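Local coordinates for protein lipase aflb (Neosartorya fumigata, PDB 6IDY) that probably hydrolyses the ester bonds of acylglycerols and related lipids, as a fungal lipase built on an alpha/beta-hydrolase fold and carrying a bound calcium ion, at residues D109-H114 and A170-T175; A145-P150 and V193-P198. All blocks are in the same frame, centred on the assembly; numbering follows the deposited sequence.

Contact 1 (D109-H114 and A170-T175)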
ATOM      1  N   ASP A 109     -13.844  10.505   7.434  1.00 46.74           N
ATOM      2  CA  ASP A 109     -13.046  11.716   7.207  1.00 46.06           C
ATOM      3  C   ASP A 109     -11.586  11.438   6.835  1.00 45.44           C
ATOM      4  O   ASP A 109     -11.021  12.184   6.037  1.00 43.85           O
ATOM      5  CB  ASP A 109     -13.133  12.672   8.409  1.00 49.60           C
ATOM      6  CG  ASP A 109     -14.518  13.248   8.671  1.00 69.36           C
ATOM      7  OD1 ASP A 109     -15.284  13.435   7.695  1.00 71.19           O
ATOM      8  OD2 ASP A 109     -14.829  13.529   9.851  1.00 79.15           O
ATOM      9  N   LEU A 110     -10.994  10.351   7.376  1.00 40.00           N
ATOM     10  CA  LEU A 110      -9.607   9.948   7.099  1.00 38.59           C
ATOM     11  C   LEU A 110      -9.385   9.522   5.635  1.00 37.30           C
ATOM     12  O   LEU A 110      -8.248   9.552   5.167  1.00 35.28           O
ATOM     13  CB  LEU A 110      -9.145   8.803   8.032  1.00 39.45           C
ATOM     14  CG  LEU A 110      -9.421   8.909   9.539  1.00 46.66           C
ATOM     15  CD1 LEU A 110      -9.030   7.625  10.242  1.00 47.11           C
ATOM     16  CD2 LEU A 110      -8.711  10.116  10.173  1.00 50.55           C
ATOM     17  N   ASN A 111     -10.458   9.108   4.930  1.00 32.02           N
ATOM     18  CA  ASN A 111     -10.384   8.654   3.536  1.00 30.74           C
ATOM     19  C   ASN A 111     -10.722   9.745   2.513  1.00 33.42           C
ATOM     20  O   ASN A 111     -10.652   9.500   1.311  1.00 32.39           O
ATOM     21  CB  ASN A 111     -11.269   7.421   3.327  1.00 27.30           C
ATOM     22  CG  ASN A 111     -10.802   6.212   4.082  1.00 37.87           C
ATOM     23  OD1 ASN A 111      -9.613   6.010   4.312  1.00 29.84           O
ATOM     24  ND2 ASN A 111     -11.729   5.368   4.474  1.00 32.90           N
ATOM     25  N   SER A 112     -11.058  10.947   2.993  1.00 29.39           N
ATOM     26  CA  SER A 112     -11.429  12.084   2.162  1.00 28.96           C
ATOM     27  C   SER A 112     -10.390  12.451   1.091  1.00 31.11           C
ATOM     28  O   SER A 112      -9.184  12.435   1.348  1.00 29.56           O
ATOM     29  CB  SER A 112     -11.736  13.298   3.035  1.00 31.60           C
ATOM     30  OG  SER A 112     -11.979  14.459   2.261  1.00 41.00           O
ATOM     31  N   ILE A 113     -10.886  12.754  -0.114  1.00 26.97           N
ATOM     32  CA  ILE A 113     -10.092  13.229  -1.248  1.00 26.01           C
ATOM     33  C   ILE A 113     -10.424  14.728  -1.423  1.00 30.07           C
ATOM     34  O   ILE A 113     -10.020  15.344  -2.405  1.00 29.70           O
ATOM     35  CB  ILE A 113     -10.282  12.373  -2.550  1.00 28.27           C
ATOM     36  CG1 ILE A 113     -11.708  12.488  -3.150  1.00 28.80           C
ATOM     37  CG2 ILE A 113      -9.887  10.908  -2.319  1.00 28.80           C
ATOM     38  CD1 ILE A 113     -11.795  12.257  -4.677  1.00 30.44           C
ATOM     39  N   HIS A 114     -11.145  15.304  -0.438  1.00 27.40           N
ATOM     40  CA  HIS A 114     -11.585  16.700  -0.424  1.00 28.88           C
ATOM     41  C   HIS A 114     -11.082  17.466   0.808  1.00 32.78           C
ATOM     42  O   HIS A 114     -11.819  18.249   1.399  1.00 32.32           O
ATOM     43  CB  HIS A 114     -13.120  16.784  -0.561  1.00 30.88           C
ATOM     44  CG  HIS A 114     -13.645  16.130  -1.802  1.00 34.64           C
ATOM     45  ND1 HIS A 114     -13.319  16.606  -3.063  1.00 36.66           N
ATOM     46  CD2 HIS A 114     -14.450  15.052  -1.937  1.00 36.33           C
ATOM     47  CE1 HIS A 114     -13.930  15.802  -3.918  1.00 35.83           C
ATOM     48  NE2 HIS A 114     -14.627  14.857  -3.288  1.00 36.14           N
ATOM     49  N   ALA A 170      -6.776  -0.479  -4.633  1.00 22.43           N
ATOM     50  CA  ALA A 170      -8.184  -0.566  -4.242  1.00 22.26           C
ATOM     51  C   ALA A 170      -8.482  -0.238  -2.773  1.00 26.15           C
ATOM     52  O   ALA A 170      -9.613  -0.433  -2.325  1.00 25.34           O
ATOM     53  CB  ALA A 170      -8.712  -1.951  -4.592  1.00 22.96           C
ATOM     54  N   THR A 171      -7.482   0.249  -2.024  1.00 22.79           N
ATOM     55  CA  THR A 171      -7.667   0.496  -0.596  1.00 23.30           C
ATOM     56  C   THR A 171      -7.279   1.925  -0.219  1.00 25.71           C
ATOM     57  O   THR A 171      -6.139   2.321  -0.469  1.00 24.29           O
ATOM     58  CB  THR A 171      -6.948  -0.584   0.247  1.00 31.18           C
ATOM     59  OG1 THR A 171      -6.890  -1.820  -0.476  1.00 29.46           O
ATOM     60  CG2 THR A 171      -7.635  -0.828   1.587  1.00 31.85           C
ATOM     61  N   PRO A 172      -8.221   2.719   0.347  1.00 23.23           N
ATOM     62  CA  PRO A 172      -7.883   4.104   0.735  1.00 23.20           C
ATOM     63  C   PRO A 172      -6.813   4.143   1.821  1.00 25.32           C
ATOM     64  O   PRO A 172      -6.783   3.266   2.678  1.00 24.07           O
ATOM     65  CB  PRO A 172      -9.213   4.678   1.253  1.00 25.49           C
ATOM     66  CG  PRO A 172     -10.263   3.746   0.786  1.00 30.65           C
ATOM     67  CD  PRO A 172      -9.620   2.401   0.695  1.00 25.79           C
ATOM     68  N   ALA A 173      -5.957   5.168   1.783  1.00 21.91           N
ATOM     69  CA  ALA A 173      -4.861   5.376   2.728  1.00 22.11           C
ATOM     70  C   ALA A 173      -5.308   5.469   4.170  1.00 27.31           C
ATOM     71  O   ALA A 173      -4.730   4.797   5.025  1.00 27.10           O
ATOM     72  CB  ALA A 173      -4.080   6.624   2.350  1.00 22.93           C
ATOM     73  N   GLY A 174      -6.325   6.296   4.419  1.00 24.80           N
ATOM     74  CA  GLY A 174      -6.865   6.553   5.747  1.00 25.80           C
ATOM     75  C   GLY A 174      -7.169   5.303   6.532  1.00 31.67           C
ATOM     76  O   GLY A 174      -6.634   5.123   7.629  1.00 31.55           O
ATOM     77  N   THR A 175      -7.998   4.412   5.957  1.00 29.81           N
ATOM     78  CA  THR A 175      -8.357   3.151   6.604  1.00 30.48           C
ATOM     79  C   THR A 175      -7.153   2.209   6.677  1.00 34.02           C
ATOM     80  O   THR A 175      -6.921   1.632   7.741  1.00 34.19           O
ATOM     81  CB  THR A 175      -9.608   2.516   5.977  1.00 36.80           C
ATOM     82  OG1 THR A 175     -10.699   3.420   6.147  1.00 35.63           O
ATOM     83  CG2 THR A 175      -9.977   1.203   6.643  1.00 35.54           C
TER

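Contact 2 (A145-P150 and V193-P198)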
ATOM      1  N   ALA A 145      -5.938  18.416  -2.534  1.00 24.58           N
ATOM      2  CA  ALA A 145      -7.088  17.925  -1.757  1.00 24.54           C
ATOM      3  C   ALA A 145      -7.000  16.431  -1.397  1.00 27.10           C
ATOM      4  O   ALA A 145      -7.682  15.989  -0.474  1.00 25.51           O
ATOM      5  CB  ALA A 145      -8.401  18.239  -2.469  1.00 25.38           C
ATOM      6  N   ALA A 146      -6.139  15.667  -2.102  1.00 24.36           N
ATOM      7  CA  ALA A 146      -5.921  14.237  -1.850  1.00 23.34           C
ATOM      8  C   ALA A 146      -5.094  14.018  -0.571  1.00 26.87           C
ATOM      9  O   ALA A 146      -5.116  12.924  -0.006  1.00 25.76           O
ATOM     10  CB  ALA A 146      -5.220  13.601  -3.037  1.00 23.14           C
ATOM     11  N   ILE A 147      -4.378  15.062  -0.116  1.00 23.63           N
ATOM     12  CA  ILE A 147      -3.507  14.981   1.057  1.00 23.11           C
ATOM     13  C   ILE A 147      -4.276  15.197   2.348  1.00 27.82           C
ATOM     14  O   ILE A 147      -4.850  16.263   2.554  1.00 28.33           O
ATOM     15  CB  ILE A 147      -2.283  15.938   0.955  1.00 25.64           C
ATOM     16  CG1 ILE A 147      -1.603  15.856  -0.437  1.00 25.36           C
ATOM     17  CG2 ILE A 147      -1.287  15.666   2.095  1.00 25.84           C
ATOM     18  CD1 ILE A 147      -0.715  17.053  -0.811  1.00 27.84           C
ATOM     19  N   HIS A 148      -4.256  14.199   3.230  1.00 24.33           N
ATOM     20  CA  HIS A 148      -4.878  14.335   4.535  1.00 24.59           C
ATOM     21  C   HIS A 148      -3.784  14.718   5.518  1.00 27.25           C
ATOM     22  O   HIS A 148      -2.915  13.901   5.830  1.00 26.68           O
ATOM     23  CB  HIS A 148      -5.608  13.058   4.981  1.00 25.31           C
ATOM     24  CG  HIS A 148      -6.342  13.244   6.273  1.00 29.48           C
ATOM     25  ND1 HIS A 148      -7.646  13.702   6.299  1.00 32.21           N
ATOM     26  CD2 HIS A 148      -5.906  13.092   7.544  1.00 31.56           C
ATOM     27  CE1 HIS A 148      -7.977  13.768   7.579  1.00 32.19           C
ATOM     28  NE2 HIS A 148      -6.961  13.417   8.366  1.00 32.25           N
ATOM     29  N   ILE A 149      -3.805  15.979   5.960  1.00 23.05           N
ATOM     30  CA  ILE A 149      -2.851  16.516   6.926  1.00 22.20           C
ATOM     31  C   ILE A 149      -3.537  16.532   8.300  1.00 27.58           C
ATOM     32  O   ILE A 149      -4.452  17.333   8.510  1.00 27.68           O
ATOM     33  CB  ILE A 149      -2.300  17.914   6.515  1.00 24.30           C
ATOM     34  CG1 ILE A 149      -1.586  17.852   5.142  1.00 23.46           C
ATOM     35  CG2 ILE A 149      -1.366  18.475   7.605  1.00 23.95           C
ATOM     36  CD1 ILE A 149      -1.234  19.212   4.515  1.00 27.62           C
ATOM     37  N   PRO A 150      -3.137  15.643   9.238  1.00 24.33           N
ATOM     38  CA  PRO A 150      -3.771  15.649  10.564  1.00 24.91           C
ATOM     39  C   PRO A 150      -3.537  16.976  11.281  1.00 28.01           C
ATOM     40  O   PRO A 150      -2.499  17.608  11.083  1.00 26.80           O
ATOM     41  CB  PRO A 150      -3.090  14.475  11.286  1.00 26.48           C
ATOM     42  CG  PRO A 150      -2.571  13.592  10.166  1.00 29.86           C
ATOM     43  CD  PRO A 150      -2.103  14.592   9.152  1.00 25.51           C
ATOM     44  N   VAL A 193       1.374  11.950   7.307  1.00 23.74           N
ATOM     45  CA  VAL A 193       0.332  12.514   6.455  1.00 23.94           C
ATOM     46  C   VAL A 193      -0.039  11.356   5.535  1.00 27.32           C
ATOM     47  O   VAL A 193       0.802  10.485   5.293  1.00 25.48           O
ATOM     48  CB  VAL A 193       0.704  13.809   5.667  1.00 27.60           C
ATOM     49  CG1 VAL A 193       0.940  14.988   6.602  1.00 27.39           C
ATOM     50  CG2 VAL A 193       1.891  13.599   4.731  1.00 26.96           C
ATOM     51  N   TRP A 194      -1.276  11.296   5.066  1.00 25.46           N
ATOM     52  CA  TRP A 194      -1.582  10.209   4.139  1.00 25.26           C
ATOM     53  C   TRP A 194      -2.260  10.723   2.884  1.00 27.91           C
ATOM     54  O   TRP A 194      -2.944  11.744   2.890  1.00 27.44           O
ATOM     55  CB  TRP A 194      -2.325   9.032   4.780  1.00 24.16           C
ATOM     56  CG  TRP A 194      -3.530   9.392   5.583  1.00 26.08           C
ATOM     57  CD1 TRP A 194      -4.811   9.498   5.131  1.00 29.20           C
ATOM     58  CD2 TRP A 194      -3.587   9.566   7.006  1.00 26.55           C
ATOM     59  NE1 TRP A 194      -5.659   9.786   6.177  1.00 29.75           N
ATOM     60  CE2 TRP A 194      -4.935   9.826   7.342  1.00 31.49           C
ATOM     61  CE3 TRP A 194      -2.622   9.573   8.029  1.00 27.77           C
ATOM     62  CZ2 TRP A 194      -5.347  10.058   8.664  1.00 31.39           C
ATOM     63  CZ3 TRP A 194      -3.026   9.817   9.330  1.00 30.04           C
ATOM     64  CH2 TRP A 194      -4.374  10.061   9.639  1.00 31.46           C
ATOM     65  N   LEU A 195      -1.995  10.036   1.786  1.00 24.65           N
ATOM     66  CA  LEU A 195      -2.489  10.426   0.488  1.00 23.79           C
ATOM     67  C   LEU A 195      -3.661   9.564   0.063  1.00 28.01           C
ATOM     68  O   LEU A 195      -3.488   8.389  -0.232  1.00 27.33           O
ATOM     69  CB  LEU A 195      -1.323  10.349  -0.504  1.00 22.93           C
ATOM     70  CG  LEU A 195      -1.553  10.815  -1.924  1.00 26.82           C
ATOM     71  CD1 LEU A 195      -1.735  12.335  -1.995  1.00 27.64           C
ATOM     72  CD2 LEU A 195      -0.389  10.395  -2.779  1.00 27.42           C
ATOM     73  N   ASN A 196      -4.862  10.136   0.054  1.00 25.05           N
ATOM     74  CA  ASN A 196      -6.020   9.383  -0.409  1.00 24.71           C
ATOM     75  C   ASN A 196      -6.107   9.589  -1.919  1.00 28.25           C
ATOM     76  O   ASN A 196      -6.571  10.638  -2.374  1.00 28.40           O
ATOM     77  CB  ASN A 196      -7.295   9.819   0.309  1.00 21.37           C
ATOM     78  CG  ASN A 196      -7.298   9.470   1.775  1.00 33.38           C
ATOM     79  OD1 ASN A 196      -7.081   8.318   2.167  1.00 22.85           O
ATOM     80  ND2 ASN A 196      -7.551  10.462   2.618  1.00 23.57           N
ATOM     81  N   ILE A 197      -5.575   8.624  -2.688  1.00 23.62           N
ATOM     82  CA  ILE A 197      -5.578   8.673  -4.153  1.00 23.24           C
ATOM     83  C   ILE A 197      -7.013   8.457  -4.662  1.00 28.35           C
ATOM     84  O   ILE A 197      -7.630   7.458  -4.284  1.00 27.66           O
ATOM     85  CB  ILE A 197      -4.546   7.686  -4.780  1.00 25.62           C
ATOM     86  CG1 ILE A 197      -3.094   8.064  -4.357  1.00 26.21           C
ATOM     87  CG2 ILE A 197      -4.695   7.616  -6.316  1.00 24.27           C
ATOM     88  CD1 ILE A 197      -1.989   7.015  -4.671  1.00 27.62           C
ATOM     89  N   PRO A 198      -7.580   9.405  -5.463  1.00 26.10           N
ATOM     90  CA  PRO A 198      -8.961   9.229  -5.961  1.00 26.37           C
ATOM     91  C   PRO A 198      -9.155   7.927  -6.737  1.00 29.41           C
ATOM     92  O   PRO A 198      -8.236   7.469  -7.424  1.00 27.76           O
ATOM     93  CB  PRO A 198      -9.183  10.463  -6.852  1.00 28.68           C
ATOM     94  CG  PRO A 198      -8.181  11.472  -6.363  1.00 32.83           C
ATOM     95  CD  PRO A 198      -6.985  10.661  -5.967  1.00 27.67           C
TER

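Contact 1 (D109-H114 and A170-T175)
The carbonyl oxygen Leu110 O is approached by three groups. From the helix that begins at Ala173 comes a CA-H contact, Gly174 CA to Leu110 O at 3.4 Å, while the side-chain nitrogens of Trp194 and Asn196 each give it a hydrogen bond. Gly174 presents bare backbone here, and without a side chain in the way its CA comes within 4.6 Å of Leu110 CA.

The next residue carries the main polar exchange. The primary amide of Asn111 meets Thr175 with both ends. Thr175 N donates to Asn111 OD1 over 2.8 Å, reaching a lone pair in the carbonyl plane, though its N-H is bent to 135°. In return Asn111 ND2 donates to Thr175 OG1, also at 2.8 Å and straighter at 162°, with the hydroxyl oxygen lying nearly in the amide plane. The threonine torsion makes this two-point grip possible: OG1 stands beside the backbone N (chi1 -61°), which puts acceptor and donor within reach of one amide. Asn111 ND2 has a second acceptor in Tyr105 O, and the three hydrogen bonds together fix the rotation of the amide. Over one face of the amide, Pro172 CB packs 3.4 Å from Asn111 OD1.

Pro172, at the N-cap position, has no side-chain acceptor for the first turn of the helix. Asn111 OD1 serves Thr175 N and Asn196 OD1 serves Gly174 N, so two asparagine side chains from outside the helix satisfy backbone N-H groups at its start, and probably gain from its partial positive charge.

Contact 2 (A145-P150 and V193-P198)
His148 and Trp194 project from neighbouring antiparallel strands on the same face of the sheet and run alongside each other. Their ring planes differ by only 13°, yet the imidazole is so displaced from the five-membered ring of the indole that little of one lies over the other, 4.7 Å between centroids. Contact is made instead near the rim of the indole, where His148 CD2 sits over one face at 3.3 Å from Trp194 CZ2. Closer to the backbone His148 CB covers the pyrrole part of that face in a CH-pi contact, 3.8 Å from the centroid. The torsions bring this about: His148 CG is trans to the backbone N, whereas Trp194 CG stands between N and the carbonyl carbon (chi1 50°), which turns one face of the indole toward His148 CB and CD2. Farther along the benzo ring, Pro150 CG leans obliquely on Trp194 CZ3 at 3.9 Å.

At the backbone, the two residues form a hydrogen-bonded antiparallel pair. His148 N donates to Trp194 O over 2.8 Å, nearly straight at 169°, and Trp194 N returns a longer bond to His148 O. Beyond the non-hydrogen-bonded pair Ile147-Leu195, Asn196 N donates to Ala146 O at 2.8 Å and continues the pairing past the strand ends.

On the face of Ile147 and Leu195, Leu195 CD1 touches Ile147 CG1, and also Ala146 CB, each at 3.9 Å, and helix 205-223 covers this side with Tyr211 and Tyr218.

Polar ends of the aromatic pair are held from the 109-115 loop: Asn115 OD1 binds His148 ND1, and Leu110 O takes Trp194 NE1. Each ring is thus held by one nitrogen, and the two meet by van der Waals and CH-pi contact, with no hydrogen bond between them.

Overall arrangement
From the N terminus the chain leaves helix 96-103, passes through 109-114, makes the short edge strand 147-148, then strand 161-166, helix 173-178 and strand 190-195. Contact 1 closes a loop of 55 residues by returning to 170-175, and contact 2 closes one of 42 by returning to 193-198. Their segments alternate, so the two closures cross rather than nest. Contact 1 ties the 109-114 loop to the helix after strand 161-166; contact 2 adds an antiparallel edge strand to the otherwise parallel sheet. With centres about 7 Å apart, they touch where Asn196 and Trp194 meet Leu110.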